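Long-range contacts in 24-sterol C-methyltransferase (Haloferax volcanii, PDB 6F5Z), which probably transfers methyl groups from S-adenosyl-L-methionine to a substrate not yet settled, working in complex with the Trm112 activator protein: residues B[140-145]-B[160-165]; B[179-184]-B[220-225]; B[188-193]-B[207-212]. All coordinates share one frame; numbering follows the deposited sequence.

Contact 1: residues B[140-145]-B[160-165]; sequences VNYYEE and MTRWSH
Tyr142 lies between Met160 and Arg162: Arg162 CG packs over one face of its ring, and in the modelled conformer, one of two, Met160 CE lies over the opposite face, 3.6 Å from the centroid. In that conformer the sulfur follows the methyl, a Met-aromatic contact. Arg162, bent at chi3 (88°), runs past the phenol and turns its guanidinium to Glu144: NE reaches Glu144 OE1 at 2.9 Å and NH1 reaches OE2 at 2.9 Å, a side-on grip with OE1 met from above the carboxylate plane. With an alanine here instead of the arginine, the Glu144 carboxylate would probably lose its counter-charge and the Tyr142 ring the CG and CD packing on that side. Further along, both oxygens of Glu145 use their syn lone pairs to receive His165 N, at the first turn of helix 165-174, whose N-cap is Ser164. The backbones are tied by Glu144 N to Trp163 O at 2.9 Å and by a water joining Tyr142 O, Thr161 O and Trp163 N. One salt bridge and a carboxylate at the helix start thus join two ends of one long loop, and the helix dipole probably favours that carboxylate's charge.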
loop_
_atom_site.group_PDB
_atom_site.type_symbol
_atom_site.label_atom_id
_atom_site.label_comp_id
_atom_site.label_asym_id
_atom_site.label_seq_id
_atom_site.Cartn_x
_atom_site.Cartn_y
_atom_site.Cartn_z
ATOM N N VAL B 140 13.124 -4.115 3.909
ATOM C CA VAL B 140 14.225 -4.650 4.682
ATOM C C VAL B 140 14.305 -6.152 4.521
ATOM O O VAL B 140 13.266 -6.826 4.485
ATOM C CB VAL B 140 14.144 -4.299 6.193
ATOM C CG1 VAL B 140 14.240 -2.787 6.439
ATOM C CG2 VAL B 140 12.879 -4.863 6.838
ATOM N N ASN B 141 15.549 -6.689 4.555
ATOM C CA ASN B 141 15.763 -8.131 4.552
ATOM C C ASN B 141 16.166 -8.656 5.924
ATOM O O ASN B 141 16.151 -9.869 6.111
ATOM C CB ASN B 141 16.812 -8.550 3.490
ATOM C CG ASN B 141 16.300 -8.324 2.094
ATOM O OD1 ASN B 141 15.106 -8.205 1.893
ATOM N ND2 ASN B 141 17.172 -8.222 1.104
ATOM N N TYR B 142 16.506 -7.763 6.865
ATOM C CA TYR B 142 16.898 -8.136 8.219
ATOM C C TYR B 142 15.680 -7.834 9.101
ATOM O O TYR B 142 15.364 -6.658 9.322
ATOM C CB TYR B 142 18.109 -7.309 8.657
ATOM C CG TYR B 142 18.563 -7.593 10.072
ATOM C CD1 TYR B 142 19.238 -8.776 10.386
ATOM C CD2 TYR B 142 18.336 -6.680 11.085
ATOM C CE1 TYR B 142 19.698 -9.025 11.682
ATOM C CE2 TYR B 142 18.819 -6.899 12.378
ATOM C CZ TYR B 142 19.483 -8.080 12.671
ATOM O OH TYR B 142 19.958 -8.292 13.949
ATOM N N TYR B 143 14.976 -8.885 9.564
ATOM C CA TYR B 143 13.780 -8.729 10.363
ATOM C C TYR B 143 13.522 -10.037 11.090
ATOM O O TYR B 143 14.077 -11.077 10.699
ATOM C CB TYR B 143 12.588 -8.214 9.523
ATOM C CG TYR B 143 12.200 -9.108 8.371
ATOM C CD1 TYR B 143 12.789 -8.956 7.116
ATOM C CD2 TYR B 143 11.235 -10.097 8.531
ATOM C CE1 TYR B 143 12.445 -9.784 6.051
ATOM C CE2 TYR B 143 10.875 -10.932 7.467
ATOM C CZ TYR B 143 11.483 -10.759 6.226
ATOM O OH TYR B 143 11.153 -11.579 5.160
ATOM N N GLU B 144 12.693 -9.993 12.144
ATOM C CA GLU B 144 12.557 -11.142 13.034
ATOM C C GLU B 144 12.154 -12.440 12.355
ATOM O O GLU B 144 12.789 -13.480 12.603
ATOM C CB GLU B 144 11.584 -10.837 14.190
ATOM C CG GLU B 144 11.684 -11.846 15.339
ATOM C CD GLU B 144 13.021 -11.775 16.051
ATOM O OE1 GLU B 144 13.630 -10.680 16.107
ATOM O OE2 GLU B 144 13.408 -12.811 16.638
ATOM N N GLU B 145 11.112 -12.402 11.531
ATOM C CA GLU B 145 10.583 -13.610 10.910
ATOM C C GLU B 145 11.586 -14.250 9.934
ATOM O O GLU B 145 11.477 -15.465 9.677
ATOM C CB GLU B 145 9.250 -13.315 10.206
ATOM C CG GLU B 145 8.121 -12.987 11.180
ATOM C CD GLU B 145 7.977 -11.516 11.549
ATOM O OE1 GLU B 145 8.965 -10.758 11.447
ATOM O OE2 GLU B 145 6.863 -11.125 11.949
ATOM N N MET B 160 22.487 -3.368 14.908
ATOM C CA MET B 160 21.314 -3.438 14.032
ATOM C C MET B 160 20.003 -3.588 14.839
ATOM O O MET B 160 20.004 -4.226 15.905
ATOM C CB MET B 160 21.489 -4.636 13.083
ATOM C CG MET B 160 22.780 -4.559 12.258
ATOM S SD MET B 160 23.231 -6.165 11.547
ATOM C CE MET B 160 22.017 -6.280 10.231
ATOM N N THR B 161 18.882 -3.076 14.304
ATOM C CA THR B 161 17.585 -3.213 14.938
ATOM C C THR B 161 16.850 -4.349 14.233
ATOM O O THR B 161 16.650 -4.310 13.014
ATOM C CB THR B 161 16.839 -1.879 14.897
ATOM O OG1 THR B 161 17.508 -0.990 15.799
ATOM C CG2 THR B 161 15.369 -2.013 15.339
ATOM N N ARG B 162 16.440 -5.352 15.003
ATOM C CA ARG B 162 15.777 -6.529 14.456
ATOM C C ARG B 162 14.341 -6.501 14.926
ATOM O O ARG B 162 14.056 -6.792 16.084
ATOM C CB ARG B 162 16.478 -7.816 14.915
ATOM C CG ARG B 162 16.140 -8.978 13.982
ATOM C CD ARG B 162 17.006 -10.187 14.313
ATOM N NE ARG B 162 16.359 -11.001 15.342
ATOM C CZ ARG B 162 16.989 -11.868 16.126
ATOM N NH1 ARG B 162 16.309 -12.590 17.002
ATOM N NH2 ARG B 162 18.306 -11.998 16.061
ATOM N N TRP B 163 13.430 -6.065 14.057
ATOM C CA TRP B 163 12.032 -5.983 14.430
ATOM C C TRP B 163 11.219 -7.001 13.682
ATOM O O TRP B 163 11.551 -7.338 12.538
ATOM C CB TRP B 163 11.444 -4.606 14.090
ATOM C CG TRP B 163 11.780 -3.492 15.040
ATOM C CD1 TRP B 163 12.283 -3.591 16.317
ATOM C CD2 TRP B 163 11.641 -2.098 14.768
ATOM N NE1 TRP B 163 12.478 -2.330 16.845
ATOM C CE2 TRP B 163 12.070 -1.393 15.914
ATOM C CE3 TRP B 163 11.217 -1.372 13.643
ATOM C CZ2 TRP B 163 12.083 0.017 15.956
ATOM C CZ3 TRP B 163 11.200 0.008 13.695
ATOM C CH2 TRP B 163 11.638 0.690 14.838
ATOM N N SER B 164 10.109 -7.440 14.299
ATOM C CA SER B 164 9.154 -8.302 13.582
ATOM C C SER B 164 8.244 -7.454 12.655
ATOM O O SER B 164 8.226 -6.231 12.749
ATOM C CB SER B 164 8.245 -9.021 14.579
ATOM O OG SER B 164 7.524 -8.017 15.266
ATOM N N HIS B 165 7.419 -8.111 11.836
ATOM C CA HIS B 165 6.446 -7.378 11.012
ATOM C C HIS B 165 5.592 -6.488 11.957
ATOM O O HIS B 165 5.377 -5.298 11.688
ATOM C CB HIS B 165 5.494 -8.357 10.313
ATOM C CG HIS B 165 6.069 -9.104 9.152
ATOM N ND1 HIS B 165 5.281 -9.383 8.028
ATOM C CD2 HIS B 165 7.314 -9.573 8.928
ATOM C CE1 HIS B 165 6.060 -10.075 7.201
ATOM N NE2 HIS B 165 7.280 -10.247 7.703
HETATM O O HOH W 1 14.607 -5.081 11.409
HETATM O O HOH W 2 20.453 -10.628 14.938
HETATM O O HOH W 3 20.324 -6.935 16.159
HETATM O O HOH W 4 8.361 -11.710 5.531
#

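Contact 2: residues B[179-184]-B[220-225]; sequences VAEQDS and LTVGVA
Gln182 and Thr221 carry the side-chain hydrogen bond between these strands: Gln182 NE2 donates to Thr221 OG1 at 2.9 Å, nearly straight (173°) and in the amide plane. The two side chains lie alongside each other and point the same way, the glutamine stretched out with its CG anti to the backbone nitrogen (chi1 -174°), which brings the amide level with the threonine hydroxyl. The same NE2 also reaches His165 O, while OE1 accepts from Arg169, so both ends of the amide are held and its rotation is fixed.

Four backbone bonds join the strands. Asp183 and Leu220 exchange two, Asp183 N to Leu220 O at 2.9 Å and Leu220 N to Asp183 O at 2.8 Å. Val222 N then gives to Glu181 O at 2.9 Å, and Val222 O takes Ala180 N at 2.8 Å. The register slips by one residue between Val179 and Glu181, a beta bulge, and Glu181 N is buried there without a partner.

On the face with Glu181 and Leu220, Leu220 CD2 lies across the end of the glutamate, 3.8 Å from Glu181 OE2; that carboxylate and Asp183 both form salt bridges with Arg33. Ala180 CB, at the bulge, packs on Val222 CG1 and on Val224 CG2, at 4.1 Å from the latter.

Ala180 O accepts a hydrogen bond from Tyr137 OH of the second subunit, and Gln182 adds backbone hydrogen bonds to that subunit, so the edge strand takes part in the subunit interface. Within the chain, the strand order 3-2-1-4-5-7-6, with strand 218-224 running antiparallel between 134-140 and 178-185, is the signature of the Rossmann-like class I methyltransferase fold.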
loop_
_atom_site.group_PDB
_atom_site.type_symbol
_atom_site.label_atom_id
_atom_site.label_comp_id
_atom_site.label_asym_id
_atom_site.label_seq_id
_atom_site.Cartn_x
_atom_site.Cartn_y
_atom_site.Cartn_z
ATOM N N VAL B 179 -0.175 3.101 8.901
ATOM C CA VAL B 179 0.332 1.956 8.113
ATOM C C VAL B 179 -0.689 1.650 7.024
ATOM O O VAL B 179 -1.846 1.316 7.328
ATOM C CB VAL B 179 0.605 0.731 9.011
ATOM C CG1 VAL B 179 1.049 -0.479 8.197
ATOM C CG2 VAL B 179 1.644 1.053 10.080
ATOM N N ALA B 180 -0.240 1.725 5.765
ATOM C CA ALA B 180 -1.152 1.489 4.634
ATOM C C ALA B 180 -1.074 0.101 4.042
ATOM O O ALA B 180 -2.029 -0.338 3.391
ATOM C CB ALA B 180 -0.891 2.509 3.533
ATOM N N GLU B 181 0.078 -0.560 4.219
ATOM C CA GLU B 181 0.312 -1.835 3.595
ATOM C C GLU B 181 1.499 -2.463 4.272
ATOM O O GLU B 181 2.416 -1.749 4.706
ATOM C CB GLU B 181 0.681 -1.576 2.109
ATOM C CG GLU B 181 0.696 -2.823 1.267
ATOM C CD GLU B 181 2.058 -3.259 0.766
ATOM O OE1 GLU B 181 2.743 -4.018 1.485
ATOM O OE2 GLU B 181 2.417 -2.889 -0.372
ATOM N N GLN B 182 1.497 -3.780 4.347
ATOM C CA GLN B 182 2.698 -4.473 4.809
ATOM C C GLN B 182 2.729 -5.823 4.109
ATOM O O GLN B 182 1.703 -6.506 4.081
ATOM C CB GLN B 182 2.760 -4.595 6.315
ATOM C CG GLN B 182 4.123 -5.194 6.721
ATOM C CD GLN B 182 4.259 -5.326 8.214
ATOM O OE1 GLN B 182 3.446 -6.057 8.813
ATOM N NE2 GLN B 182 5.244 -4.640 8.829
ATOM N N ASP B 183 3.865 -6.162 3.508
ATOM C CA ASP B 183 3.890 -7.384 2.712
ATOM C C ASP B 183 5.268 -8.006 2.661
ATOM O O ASP B 183 6.266 -7.396 3.030
ATOM C CB ASP B 183 3.500 -6.982 1.262
ATOM C CG ASP B 183 2.941 -8.073 0.352
ATOM O OD1 ASP B 183 2.636 -9.185 0.862
ATOM O OD2 ASP B 183 2.689 -7.769 -0.852
ATOM N N SER B 184 5.305 -9.256 2.173
ATOM C CA SER B 184 6.538 -9.974 1.862
ATOM C C SER B 184 6.656 -9.996 0.326
ATOM O O SER B 184 5.679 -10.319 -0.355
ATOM C CB SER B 184 6.422 -11.416 2.346
ATOM O OG SER B 184 6.331 -11.448 3.761
ATOM N N LEU B 220 8.194 -5.340 3.284
ATOM C CA LEU B 220 7.914 -3.970 2.926
ATOM C C LEU B 220 6.837 -3.454 3.845
ATOM O O LEU B 220 5.783 -4.091 3.952
ATOM C CB LEU B 220 7.410 -3.852 1.474
ATOM C CG LEU B 220 6.856 -2.467 1.064
ATOM C CD1 LEU B 220 7.999 -1.406 1.024
ATOM C CD2 LEU B 220 6.168 -2.560 -0.327
ATOM N N THR B 221 7.090 -2.267 4.480
ATOM C CA THR B 221 6.027 -1.627 5.273
ATOM C C THR B 221 5.864 -0.231 4.693
ATOM O O THR B 221 6.854 0.454 4.443
ATOM C CB THR B 221 6.418 -1.536 6.762
ATOM O OG1 THR B 221 6.886 -2.823 7.220
ATOM C CG2 THR B 221 5.231 -1.096 7.660
ATOM N N VAL B 222 4.609 0.185 4.458
ATOM C CA VAL B 222 4.307 1.496 3.856
ATOM C C VAL B 222 3.576 2.359 4.875
ATOM O O VAL B 222 2.564 1.900 5.425
ATOM C CB VAL B 222 3.430 1.319 2.610
ATOM C CG1 VAL B 222 3.016 2.667 1.998
ATOM C CG2 VAL B 222 4.177 0.477 1.560
ATOM N N GLY B 223 4.121 3.539 5.149
ATOM C CA GLY B 223 3.515 4.492 6.075
ATOM C C GLY B 223 3.110 5.774 5.363
ATOM O O GLY B 223 3.671 6.123 4.330
ATOM N N VAL B 224 2.044 6.422 5.860
ATOM C CA VAL B 224 1.558 7.661 5.277
ATOM C C VAL B 224 1.630 8.741 6.359
ATOM O O VAL B 224 1.209 8.502 7.503
ATOM C CB VAL B 224 0.113 7.512 4.752
ATOM C CG1 VAL B 224 -0.436 8.869 4.309
ATOM C CG2 VAL B 224 0.075 6.542 3.582
ATOM N N ALA B 225 2.231 9.885 5.996
ATOM C CA ALA B 225 2.396 10.997 6.960
ATOM C C ALA B 225 1.054 11.698 7.102
ATOM O O ALA B 225 0.410 12.014 6.124
ATOM C CB ALA B 225 3.467 11.982 6.487
#

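Contact 3: residues B[188-193]-B[207-212]; sequences LDIDIP and EAMVER
Met209 reaches from helix 206-216 to the loop 188-193, its chain extended from the backbone out to the methyl; the first torsion (chi1 -168°) swings CG away from the backbone N. That straight reach carries the thioether in among Ile190, Ile192 and Pro193. Met209 CE sits 3.4 Å from Asp191 O and 4.1 Å from Ile190 CD1, at the far end of the side chain. Nearer the helix, Met209 SD lies 4.0 Å from Ile192 CG2, and Pro193 CD is 4.1 Å from Met209 SD. Met209 and Ile192 run antiparallel alongside each other, whereas the proline is met at about a right angle.

The loop belongs to the long connection between strands 178-185 and 218-224, the last two strands of the methyltransferase sheet in chain order, and helix 206-216 lies in that same connection. The contact therefore lays one part of the excursion on another, well out from the centre of the chain.

One residue on, Val210 takes up the outer end of Ile192. Val210 CG2 stands 3.9 Å from Ile192 CD1, and the same methyl of the isoleucine comes to 3.8 Å from Val210 CA, so it rests on the helix backbone as well. Polar ties to the helix come from beside this apolar patch: Ile190 O accepts a hydrogen bond from Arg214, and Pro193 O accepts one from Arg206.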
loop_
_atom_site.group_PDB
_atom_site.type_symbol
_atom_site.label_atom_id
_atom_site.label_comp_id
_atom_site.label_asym_id
_atom_site.label_seq_id
_atom_site.Cartn_x
_atom_site.Cartn_y
_atom_site.Cartn_z
ATOM N N LEU B 188 12.395 -14.073 -6.701
ATOM C CA LEU B 188 12.195 -15.206 -7.628
ATOM C C LEU B 188 13.363 -15.338 -8.585
ATOM O O LEU B 188 13.409 -16.304 -9.356
ATOM C CB LEU B 188 10.924 -14.978 -8.454
ATOM C CG LEU B 188 9.592 -14.906 -7.693
ATOM C CD1 LEU B 188 8.415 -14.815 -8.666
ATOM C CD2 LEU B 188 9.404 -16.065 -6.731
ATOM N N ASP B 189 14.271 -14.368 -8.595
ATOM C CA ASP B 189 15.373 -14.344 -9.550
ATOM C C ASP B 189 16.578 -15.104 -9.106
ATOM O O ASP B 189 17.310 -15.629 -9.946
ATOM C CB ASP B 189 15.780 -12.908 -9.879
ATOM C CG ASP B 189 14.671 -12.208 -10.624
ATOM O OD1 ASP B 189 14.261 -12.720 -11.683
ATOM O OD2 ASP B 189 14.133 -11.210 -10.088
ATOM N N ILE B 190 16.861 -15.113 -7.809
ATOM C CA ILE B 190 18.060 -15.815 -7.352
ATOM C C ILE B 190 17.944 -17.309 -7.654
ATOM O O ILE B 190 16.904 -17.928 -7.403
ATOM C CB ILE B 190 18.370 -15.515 -5.849
ATOM C CG1 ILE B 190 19.758 -16.067 -5.467
ATOM C CG2 ILE B 190 17.245 -16.008 -4.924
ATOM C CD1 ILE B 190 20.317 -15.582 -4.100
ATOM N N ASP B 191 19.020 -17.869 -8.237
ATOM C CA ASP B 191 19.031 -19.285 -8.606
ATOM C C ASP B 191 19.159 -20.150 -7.350
ATOM O O ASP B 191 19.943 -19.842 -6.452
ATOM C CB ASP B 191 20.233 -19.566 -9.541
ATOM C CG ASP B 191 20.362 -21.021 -9.981
ATOM O OD1 ASP B 191 19.432 -21.526 -10.652
ATOM O OD2 ASP B 191 21.394 -21.652 -9.653
ATOM N N ILE B 192 18.348 -21.187 -7.279
ATOM C CA ILE B 192 18.402 -22.129 -6.164
ATOM C C ILE B 192 18.853 -23.469 -6.765
ATOM O O ILE B 192 18.101 -24.064 -7.538
ATOM C CB ILE B 192 17.081 -22.231 -5.378
ATOM C CG1 ILE B 192 16.777 -20.833 -4.744
ATOM C CG2 ILE B 192 17.192 -23.320 -4.269
ATOM C CD1 ILE B 192 15.514 -20.777 -3.994
ATOM N N PRO B 193 20.099 -23.903 -6.472
ATOM C CA PRO B 193 20.584 -25.174 -7.059
ATOM C C PRO B 193 19.761 -26.388 -6.628
ATOM O O PRO B 193 18.996 -26.363 -5.662
ATOM C CB PRO B 193 22.016 -25.296 -6.502
ATOM C CG PRO B 193 22.409 -23.936 -6.041
ATOM C CD PRO B 193 21.114 -23.297 -5.585
ATOM N N GLU B 207 15.905 -26.417 1.370
ATOM C CA GLU B 207 14.661 -25.964 2.009
ATOM C C GLU B 207 14.855 -24.592 2.655
ATOM O O GLU B 207 13.955 -23.748 2.605
ATOM C CB GLU B 207 14.189 -26.952 3.111
ATOM C CG GLU B 207 13.599 -28.252 2.595
ATOM C CD GLU B 207 14.562 -29.403 2.335
ATOM O OE1 GLU B 207 15.766 -29.158 2.066
ATOM O OE2 GLU B 207 14.062 -30.549 2.249
ATOM N N ALA B 208 16.024 -24.388 3.295
ATOM C CA ALA B 208 16.273 -23.107 3.969
ATOM C C ALA B 208 16.432 -21.978 2.959
ATOM O O ALA B 208 15.916 -20.873 3.177
ATOM C CB ALA B 208 17.530 -23.226 4.843
ATOM N N MET B 209 17.099 -22.251 1.844
ATOM C CA MET B 209 17.290 -21.232 0.810
ATOM C C MET B 209 15.937 -20.871 0.192
ATOM O O MET B 209 15.646 -19.686 -0.030
ATOM C CB MET B 209 18.271 -21.723 -0.262
ATOM C CG MET B 209 18.715 -20.607 -1.159
ATOM S SD MET B 209 19.989 -21.197 -2.308
ATOM C CE MET B 209 20.457 -19.591 -3.052
ATOM N N VAL B 210 15.097 -21.884 -0.090
ATOM C CA VAL B 210 13.781 -21.623 -0.687
ATOM C C VAL B 210 12.981 -20.775 0.303
ATOM O O VAL B 210 12.360 -19.801 -0.114
ATOM C CB VAL B 210 13.032 -22.941 -1.016
ATOM C CG1 VAL B 210 11.572 -22.678 -1.377
ATOM C CG2 VAL B 210 13.725 -23.675 -2.149
ATOM N N GLU B 211 12.989 -21.131 1.594
ATOM C CA GLU B 211 12.237 -20.389 2.608
ATOM C C GLU B 211 12.718 -18.933 2.657
ATOM O O GLU B 211 11.899 -18.011 2.625
ATOM C CB GLU B 211 12.387 -21.067 3.978
ATOM C CG GLU B 211 11.503 -20.447 5.030
ATOM C CD GLU B 211 11.691 -21.116 6.377
ATOM O OE1 GLU B 211 12.845 -21.175 6.865
ATOM O OE2 GLU B 211 10.686 -21.629 6.913
ATOM N N ARG B 212 14.033 -18.716 2.645
ATOM C CA ARG B 212 14.601 -17.365 2.698
ATOM C C ARG B 212 14.078 -16.495 1.549
ATOM O O ARG B 212 13.640 -15.357 1.766
ATOM C CB ARG B 212 16.153 -17.390 2.650
ATOM C CG ARG B 212 16.810 -16.036 2.315
ATOM C CD ARG B 212 16.553 -14.980 3.393
ATOM N NE ARG B 212 17.176 -13.728 2.965
ATOM C CZ ARG B 212 16.570 -12.823 2.192
ATOM N NH1 ARG B 212 15.315 -13.005 1.798
ATOM N NH2 ARG B 212 17.228 -11.740 1.790
#

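How the contacts relate
Contact 2 is the buried one of the three, the pairing of the edge strand with its neighbour, where backbone hydrogen bonds dominate and a second subunit lies alongside. Contact 1 is partly buried and joins two ends of a loop by an ion pair, a sandwiched ring and waters. Contact 3 is at the surface and made mainly by apolar side chains, with one backbone carbonyl against the methionine methyl. Contacts 1 and 2 meet at His165 and Gln182. Contact 3 is nested between the strands of contact 2: its loop 188-193 follows strand 178-185, and its helix 206-216 leads directly into strand 218-224. It meets contact 1 where Arg212 packs on Asn141.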